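PDB 3V67: sensor protein CpxA from Vibrio parahaemolyticus, which is probably a membrane-bound sensor histidine kinase that autophosphorylates with ATP in a two-component system, the chain here being its periplasmic sensor domain. Local coordinates for residues V85-D90 with R97-Y102; R10-E15 with M103-V108; G65-T70 with R79-F84. All coordinates share one frame; numbering follows the deposited sequence.

Contact 1: residues V85-D90 with R97-Y102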
# COMPACT_ATOMS: atom_id res chain seq x y z
N VAL A 85 12.58 -13.66 7.40
CA VAL A 85 12.24 -14.98 7.90
C VAL A 85 12.35 -15.04 9.42
O VAL A 85 11.46 -15.57 10.09
CB VAL A 85 13.13 -16.07 7.27
CG1 VAL A 85 12.93 -17.41 7.98
CG2 VAL A 85 12.84 -16.20 5.79
N THR A 86 13.43 -14.50 9.97
CA THR A 86 13.59 -14.51 11.43
C THR A 86 12.73 -13.46 12.13
O THR A 86 12.62 -13.46 13.36
CB THR A 86 15.07 -14.35 11.85
OG1 THR A 86 15.63 -13.20 11.20
CG2 THR A 86 15.87 -15.59 11.47
N SER A 87 12.11 -12.57 11.35
CA SER A 87 11.27 -11.51 11.91
C SER A 87 9.79 -11.88 11.96
O SER A 87 8.98 -11.13 12.52
CB SER A 87 11.44 -10.21 11.11
OG SER A 87 12.79 -9.82 11.05
N ILE A 88 9.42 -13.01 11.36
CA ILE A 88 8.02 -13.41 11.29
C ILE A 88 7.43 -13.63 12.67
O ILE A 88 8.02 -14.31 13.51
CB ILE A 88 7.83 -14.71 10.48
CG1 ILE A 88 8.39 -14.55 9.07
CG2 ILE A 88 6.36 -15.09 10.42
CD1 ILE A 88 8.41 -15.85 8.29
N GLU A 89 6.27 -13.03 12.92
CA GLU A 89 5.59 -13.19 14.20
C GLU A 89 4.58 -14.32 14.15
O GLU A 89 4.39 -15.03 15.13
CB GLU A 89 4.91 -11.88 14.60
CG GLU A 89 5.88 -10.73 14.81
CD GLU A 89 5.21 -9.38 14.72
OE1 GLU A 89 4.00 -9.35 14.41
OE2 GLU A 89 5.89 -8.36 14.94
N ASP A 90 3.93 -14.48 13.00
CA ASP A 90 2.93 -15.53 12.84
C ASP A 90 3.01 -16.14 11.44
O ASP A 90 2.78 -15.45 10.44
CB ASP A 90 1.53 -14.96 13.10
CG ASP A 90 0.47 -16.05 13.24
OD1 ASP A 90 0.57 -17.10 12.57
OD2 ASP A 90 -0.49 -15.84 14.01
N ARG A 97 7.44 -6.51 4.49
CA ARG A 97 8.36 -5.59 5.16
C ARG A 97 9.25 -4.89 4.13
O ARG A 97 9.68 -5.50 3.15
CB ARG A 97 9.24 -6.34 6.16
CG ARG A 97 8.57 -6.66 7.49
CD ARG A 97 9.51 -7.41 8.41
NE ARG A 97 9.18 -7.21 9.82
CZ ARG A 97 8.36 -7.99 10.52
NH1 ARG A 97 7.78 -9.03 9.94
NH2 ARG A 97 8.12 -7.72 11.79
N LEU A 98 9.54 -3.62 4.37
CA LEU A 98 10.37 -2.85 3.45
C LEU A 98 11.81 -2.75 3.93
O LEU A 98 12.09 -2.29 5.03
CB LEU A 98 9.79 -1.45 3.24
CG LEU A 98 10.45 -0.60 2.15
CD1 LEU A 98 10.36 -1.29 0.80
CD2 LEU A 98 9.82 0.78 2.09
N TYR A 99 12.73 -3.20 3.08
CA TYR A 99 14.16 -3.14 3.36
C TYR A 99 14.82 -2.17 2.39
O TYR A 99 15.21 -2.55 1.28
CB TYR A 99 14.78 -4.53 3.23
CG TYR A 99 14.30 -5.51 4.29
CD1 TYR A 99 15.00 -5.66 5.48
CD2 TYR A 99 13.15 -6.26 4.10
CE1 TYR A 99 14.57 -6.54 6.44
CE2 TYR A 99 12.71 -7.14 5.06
CZ TYR A 99 13.42 -7.28 6.23
OH TYR A 99 12.99 -8.15 7.20
N GLY A 100 14.95 -0.92 2.81
CA GLY A 100 15.41 0.13 1.93
C GLY A 100 14.37 0.40 0.87
O GLY A 100 13.36 1.06 1.13
N ARG A 101 14.61 -0.11 -0.33
CA ARG A 101 13.66 0.01 -1.42
C ARG A 101 13.18 -1.36 -1.87
O ARG A 101 12.49 -1.49 -2.87
CB ARG A 101 14.30 0.75 -2.60
CG ARG A 101 14.54 2.24 -2.36
CD ARG A 101 13.32 3.07 -2.73
NE ARG A 101 13.60 4.50 -2.65
CZ ARG A 101 14.14 5.21 -3.64
NH1 ARG A 101 14.47 4.63 -4.78
NH2 ARG A 101 14.35 6.51 -3.48
N TYR A 102 13.56 -2.39 -1.11
CA TYR A 102 13.23 -3.77 -1.46
C TYR A 102 12.17 -4.35 -0.53
O TYR A 102 12.46 -4.68 0.62
CB TYR A 102 14.49 -4.63 -1.44
CG TYR A 102 14.35 -5.97 -2.12
CD1 TYR A 102 14.16 -6.05 -3.50
CD2 TYR A 102 14.41 -7.15 -1.40
CE1 TYR A 102 14.03 -7.27 -4.13
CE2 TYR A 102 14.29 -8.38 -2.03
CZ TYR A 102 14.10 -8.43 -3.40
OH TYR A 102 13.98 -9.65 -4.03
O HOH W 1 5.29 -10.92 10.88

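Contact 2: residues R10-E15 with M103-V108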
# COMPACT_ATOMS: atom_id res chain seq x y z
N ARG A 10 3.38 -5.17 7.58
CA ARG A 10 2.18 -4.59 7.00
C ARG A 10 1.44 -5.61 6.14
O ARG A 10 2.04 -6.57 5.66
CB ARG A 10 2.55 -3.36 6.17
CG ARG A 10 3.33 -2.33 6.96
CD ARG A 10 4.03 -1.34 6.06
NE ARG A 10 3.10 -0.53 5.28
CZ ARG A 10 3.41 0.62 4.70
NH1 ARG A 10 4.64 1.11 4.83
NH2 ARG A 10 2.50 1.29 4.01
N ASP A 11 0.15 -5.39 5.97
CA ASP A 11 -0.67 -6.26 5.14
C ASP A 11 -0.23 -6.21 3.68
O ASP A 11 0.21 -5.16 3.20
CB ASP A 11 -2.15 -5.86 5.22
CG ASP A 11 -2.81 -6.34 6.49
OD1 ASP A 11 -2.11 -6.89 7.37
OD2 ASP A 11 -4.04 -6.15 6.62
N ILE A 12 -0.34 -7.34 3.00
CA ILE A 12 -0.11 -7.38 1.56
C ILE A 12 -1.40 -7.00 0.86
O ILE A 12 -2.46 -7.53 1.19
CB ILE A 12 0.31 -8.79 1.11
CG1 ILE A 12 1.41 -9.34 2.02
CG2 ILE A 12 0.77 -8.77 -0.34
CD1 ILE A 12 1.77 -10.79 1.73
N PRO A 13 -1.32 -6.06 -0.10
CA PRO A 13 -2.47 -5.66 -0.91
C PRO A 13 -3.12 -6.87 -1.56
O PRO A 13 -2.41 -7.74 -2.06
CB PRO A 13 -1.84 -4.77 -1.98
CG PRO A 13 -0.64 -4.19 -1.32
CD PRO A 13 -0.12 -5.27 -0.41
N ASP A 14 -4.45 -6.92 -1.55
CA ASP A 14 -5.21 -8.09 -1.99
C ASP A 14 -4.82 -8.60 -3.38
O ASP A 14 -4.80 -9.81 -3.61
CB ASP A 14 -6.71 -7.81 -1.94
CG ASP A 14 -7.20 -7.56 -0.54
OD1 ASP A 14 -6.44 -7.84 0.41
OD2 ASP A 14 -8.35 -7.10 -0.38
N GLU A 15 -4.54 -7.68 -4.30
CA GLU A 15 -4.13 -8.05 -5.65
C GLU A 15 -2.77 -8.74 -5.63
O GLU A 15 -2.56 -9.75 -6.31
CB GLU A 15 -4.10 -6.82 -6.56
CG GLU A 15 -3.40 -5.60 -5.97
CD GLU A 15 -4.34 -4.71 -5.17
OE1 GLU A 15 -5.57 -4.86 -5.32
OE2 GLU A 15 -3.85 -3.86 -4.40
N MET A 103 10.95 -4.49 -1.04
CA MET A 103 9.85 -5.06 -0.27
C MET A 103 9.89 -6.58 -0.31
O MET A 103 10.19 -7.18 -1.34
CB MET A 103 8.51 -4.57 -0.82
CG MET A 103 7.32 -4.98 0.02
SD MET A 103 7.13 -3.93 1.48
CE MET A 103 6.45 -2.46 0.72
N ILE A 104 9.57 -7.21 0.82
CA ILE A 104 9.52 -8.66 0.90
C ILE A 104 8.20 -9.12 1.50
O ILE A 104 7.81 -8.67 2.58
CB ILE A 104 10.68 -9.22 1.73
CG1 ILE A 104 11.98 -9.10 0.93
CG2 ILE A 104 10.41 -10.66 2.11
CD1 ILE A 104 13.17 -9.68 1.63
N ALA A 105 7.52 -10.02 0.79
CA ALA A 105 6.20 -10.49 1.22
C ALA A 105 6.16 -12.00 1.43
O ALA A 105 6.73 -12.77 0.65
CB ALA A 105 5.14 -10.06 0.21
N GLY A 106 5.46 -12.42 2.48
CA GLY A 106 5.31 -13.84 2.79
C GLY A 106 5.08 -14.09 4.27
O GLY A 106 4.90 -13.14 5.04
N PRO A 107 5.10 -15.36 4.69
CA PRO A 107 5.27 -16.52 3.81
C PRO A 107 3.93 -17.05 3.34
O PRO A 107 2.91 -16.77 3.97
CB PRO A 107 5.89 -17.55 4.76
CG PRO A 107 5.26 -17.25 6.07
CD PRO A 107 5.08 -15.75 6.11
N VAL A 108 3.93 -17.82 2.25
CA VAL A 108 2.76 -18.61 1.88
C VAL A 108 3.18 -20.07 1.78
O VAL A 108 4.25 -20.38 1.27
CB VAL A 108 2.11 -18.14 0.55
CG1 VAL A 108 1.55 -16.73 0.70
CG2 VAL A 108 3.08 -18.21 -0.61

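Contact 3: residues G65-T70 with R79-F84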
# COMPACT_ATOMS: atom_id res chain seq x y z
N GLY A 65 13.07 -21.90 10.18
CA GLY A 65 13.76 -20.62 10.13
C GLY A 65 14.94 -20.54 9.19
O GLY A 65 15.75 -19.62 9.29
N ASN A 66 15.05 -21.49 8.26
CA ASN A 66 16.19 -21.51 7.35
C ASN A 66 15.81 -21.15 5.92
O ASN A 66 14.92 -21.75 5.34
CB ASN A 66 16.89 -22.87 7.40
CG ASN A 66 16.99 -23.43 8.81
OD1 ASN A 66 17.78 -22.95 9.62
ND2 ASN A 66 16.19 -24.45 9.10
N VAL A 67 16.49 -20.15 5.35
CA VAL A 67 16.28 -19.76 3.96
C VAL A 67 16.91 -20.78 3.02
O VAL A 67 18.06 -21.17 3.21
CB VAL A 67 16.87 -18.35 3.67
CG1 VAL A 67 16.69 -17.99 2.20
CG2 VAL A 67 16.23 -17.30 4.56
N LEU A 68 16.15 -21.21 2.01
CA LEU A 68 16.64 -22.20 1.06
C LEU A 68 16.85 -21.58 -0.31
O LEU A 68 15.89 -21.19 -0.97
CB LEU A 68 15.66 -23.36 0.94
CG LEU A 68 15.21 -24.00 2.25
CD1 LEU A 68 14.25 -25.15 1.97
CD2 LEU A 68 16.41 -24.48 3.05
N THR A 69 18.10 -21.51 -0.74
CA THR A 69 18.44 -20.94 -2.04
C THR A 69 19.82 -21.38 -2.48
O THR A 69 20.68 -21.68 -1.65
CB THR A 69 18.35 -19.39 -2.01
OG1 THR A 69 18.48 -18.87 -3.34
CG2 THR A 69 19.45 -18.82 -1.11
N THR A 70 20.03 -21.44 -3.79
CA THR A 70 21.37 -21.54 -4.34
C THR A 70 21.88 -20.11 -4.32
O THR A 70 21.15 -19.21 -4.72
CB THR A 70 21.35 -22.03 -5.80
OG1 THR A 70 21.25 -20.90 -6.67
CG2 THR A 70 20.17 -22.95 -6.04
N ARG A 79 20.27 -10.98 2.57
CA ARG A 79 20.23 -10.44 3.92
C ARG A 79 18.81 -10.05 4.31
O ARG A 79 18.32 -10.42 5.39
CB ARG A 79 21.14 -9.21 4.03
CG ARG A 79 22.55 -9.51 4.50
CD ARG A 79 23.55 -9.48 3.36
NE ARG A 79 23.48 -8.23 2.62
CZ ARG A 79 24.50 -7.71 1.94
NH1 ARG A 79 25.68 -8.32 1.94
NH2 ARG A 79 24.36 -6.56 1.29
N ALA A 80 18.15 -9.32 3.42
CA ALA A 80 16.78 -8.88 3.65
C ALA A 80 15.86 -10.07 3.88
O ALA A 80 15.04 -10.07 4.80
CB ALA A 80 16.29 -8.03 2.48
N MET A 81 15.99 -11.10 3.04
CA MET A 81 15.17 -12.29 3.17
C MET A 81 15.39 -13.01 4.50
O MET A 81 14.42 -13.36 5.17
CB MET A 81 15.39 -13.27 2.01
CG MET A 81 14.66 -14.59 2.18
SD MET A 81 12.89 -14.42 2.55
CE MET A 81 12.34 -13.43 1.18
N GLN A 82 16.65 -13.21 4.86
CA GLN A 82 16.96 -13.86 6.13
C GLN A 82 16.34 -13.11 7.30
O GLN A 82 15.67 -13.70 8.16
CB GLN A 82 18.47 -13.97 6.33
CG GLN A 82 18.90 -14.39 7.73
CD GLN A 82 18.63 -15.85 8.03
OE1 GLN A 82 17.98 -16.56 7.26
NE2 GLN A 82 19.15 -16.32 9.17
N ASN A 83 16.56 -11.79 7.32
CA ASN A 83 15.97 -10.95 8.34
C ASN A 83 14.46 -11.11 8.40
O ASN A 83 13.89 -11.24 9.48
CB ASN A 83 16.34 -9.48 8.12
CG ASN A 83 15.79 -8.58 9.20
OD1 ASN A 83 14.66 -8.10 9.11
ND2 ASN A 83 16.59 -8.34 10.23
N PHE A 84 13.82 -11.11 7.23
CA PHE A 84 12.37 -11.26 7.15
C PHE A 84 11.92 -12.57 7.78
O PHE A 84 10.98 -12.59 8.58
CB PHE A 84 11.88 -11.19 5.70
CG PHE A 84 10.39 -11.21 5.56
CD1 PHE A 84 9.66 -10.03 5.60
CD2 PHE A 84 9.70 -12.40 5.38
CE1 PHE A 84 8.28 -10.04 5.47
CE2 PHE A 84 8.33 -12.42 5.25
CZ PHE A 84 7.62 -11.24 5.30

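Contact 1: residues V85-D90 with R97-Y102
A polar, partly buried contact joins the C-terminal end of helix 75-87 and the turn after it to strand 95-99, with the side chain of Arg-97 spanning the gap. Its chain runs extended from CG to NE, which carries the guanidinium away from the strand to the helix end. There Ser-87 covers one face of the group: CB sits over the centre of the guanidinium, 3.8 Å from Arg-97 CZ. The backbone O of Ser-87 is also close, 3.5 Å from Arg-97 NH1, but no direct hydrogen bond crosses between the segments. Glu-89 approaches at the edge of the guanidinium instead. Its OE2 lies in the guanidinium plane, 3.9 Å from Arg-97 NH2, a long salt bridge. The carboxylate plane stands 84° from that of the guanidinium, so this is not a flat two-pronged pairing, and the attraction is probably mainly electrostatic. A water, also in the guanidinium plane, adds a second, solvent-mediated link by accepting from Glu-89 N at 3.1 Å and from Arg-97 NH1 at 3.3 Å.

Tyr-99, two residues along the strand, directs its ring to the same helix. Its OH stays 4.2 Å from Ser-87 OG, and each hydroxyl bonds Asn-83 instead, Ser-87 OG at the backbone O and Tyr-99 OH at OD1. Beyond Tyr-99 a type II' turn, closed by Tyr-102 N to Tyr-99 O at 2.9 Å, leads into strand 102-112; the contact is thus helix-to-sheet packing beside a beta hairpin of the PAS-fold sensor domain. Phe-84 of helix 75-87 packs against both Arg-97 and Tyr-99, while Val-85 and Ile-88 lean on Tyr-120 of strand 115-124, so the helix end and the residue just after it rest across neighbouring strands.

Contact 2: residues R10-E15 with M103-V108
Ile-12 and Ala-105 make the apolar centre of this small buried contact, in which the residues leading into helix 14-30 meet strand 102-112. The closest approach is methyl to methyl, Ile-12 CD1 to Ala-105 CB at 3.8 Å. CG1 of Ile-12 lies beside the backbone N (chi1 -47°) and CD1 continues outward in an extended chain (chi2 174°), so the longer branch, not CG2, reaches the strand. The same CD1 comes within 4.1 Å of Gly-106 N and thus also rests on the strand backbone. The CA atoms of Ile-12 and Ala-105 are still 7.0 Å apart, a gap filled mainly by the isoleucine.

Backbone hydrogen bonds do not join the two segments directly, because strand 95-99 lies between strands 10-11 and 102-112 in the sheet: Arg-10 pairs with Gln-96, while Ile-104 and Gly-106 pair with Arg-97 and Lys-95. Gly-106 has an unusual positive phi of 153°, and the peptide leading to Pro-107 is cis. Both features fall within a continuous strand, just beyond the methyl contact.

Further packing closes round the pair: Tyr-17 touches Ile-12, and Ile-20 of the same helix covers Ala-105, setting the N-terminal helix on the antiparallel sheet in a way consistent with the PAS fold of this domain. Charged residues of 10-15 find partners outside the contact, Asp-11 in a salt bridge with Lys-95 and Arg-10 NH1 in one with Asp-14 of the second subunit, less certain because the arginine is poorly ordered.

With no hydrogen bond or ion pair between them, the direct contact of the two segments is van der Waals and hydrophobic; the charges beside it serve the neighbouring strand and the subunit interface.

Contact 3: residues G65-T70 with R79-F84
Val-67, on the short, weakly bonded outermost strand about 67-68, packs against both Met-81 and the bent chain of Gln-82 on one side of helix 75-87. The apolar part is its pairing with Met-81. Both methyls of Val-67 straddle the same methylene: CG2 lies 3.9 Å and CG1 4.0 Å from Met-81 CG. That CG, anti to the backbone N (chi1 174°), is the atom that meets the valine; the methionine chain then bends away at chi2 and chi3. CG2 also rests on the helix backbone, 3.9 Å from Gln-82 CA.

A polar group flanks this apolar patch without forming a hydrogen bond across it. Gln-82 leaves the helix with CG opposite its backbone N (chi1 169°), then turns at chi2 73°, which swings the amide back towards the strand. OE1 thereby reaches Val-67 CG2 at 3.3 Å, a close approach of oxygen to methyl. Gly-65 O stands 4.3 Å from Gln-82 OE1, two oxygens near one another at the partly exposed border.

On its inner side Met-81 packs on Phe-59, Ile-104 and Tyr-120 of the sheet, while Leu-68 bonds through its backbone to Phe-60. Helix 75-87 thus lies on one face of the antiparallel sheet, and Val-67 on the outermost strand reaches its side, consistent with the PAS fold of this sensor domain.

From the N terminus, residues 10-15 open the widest loop, which closes only when strand 102-112 arrives at contact 2. Contacts 3 and 1 are both nested inside it, in series: 65-70 closes on 79-84 before 85-90 opens towards 97-102. Helix 75-87 serves both inner contacts, tied first to the outermost strand 67-68 and then to strand 95-99. Contact 2 meets contact 1 through the pairing of strands 95-99 and 102-112. Phe-84 packs on Ile-104, bringing helix 75-87 onto the strand used by contact 2.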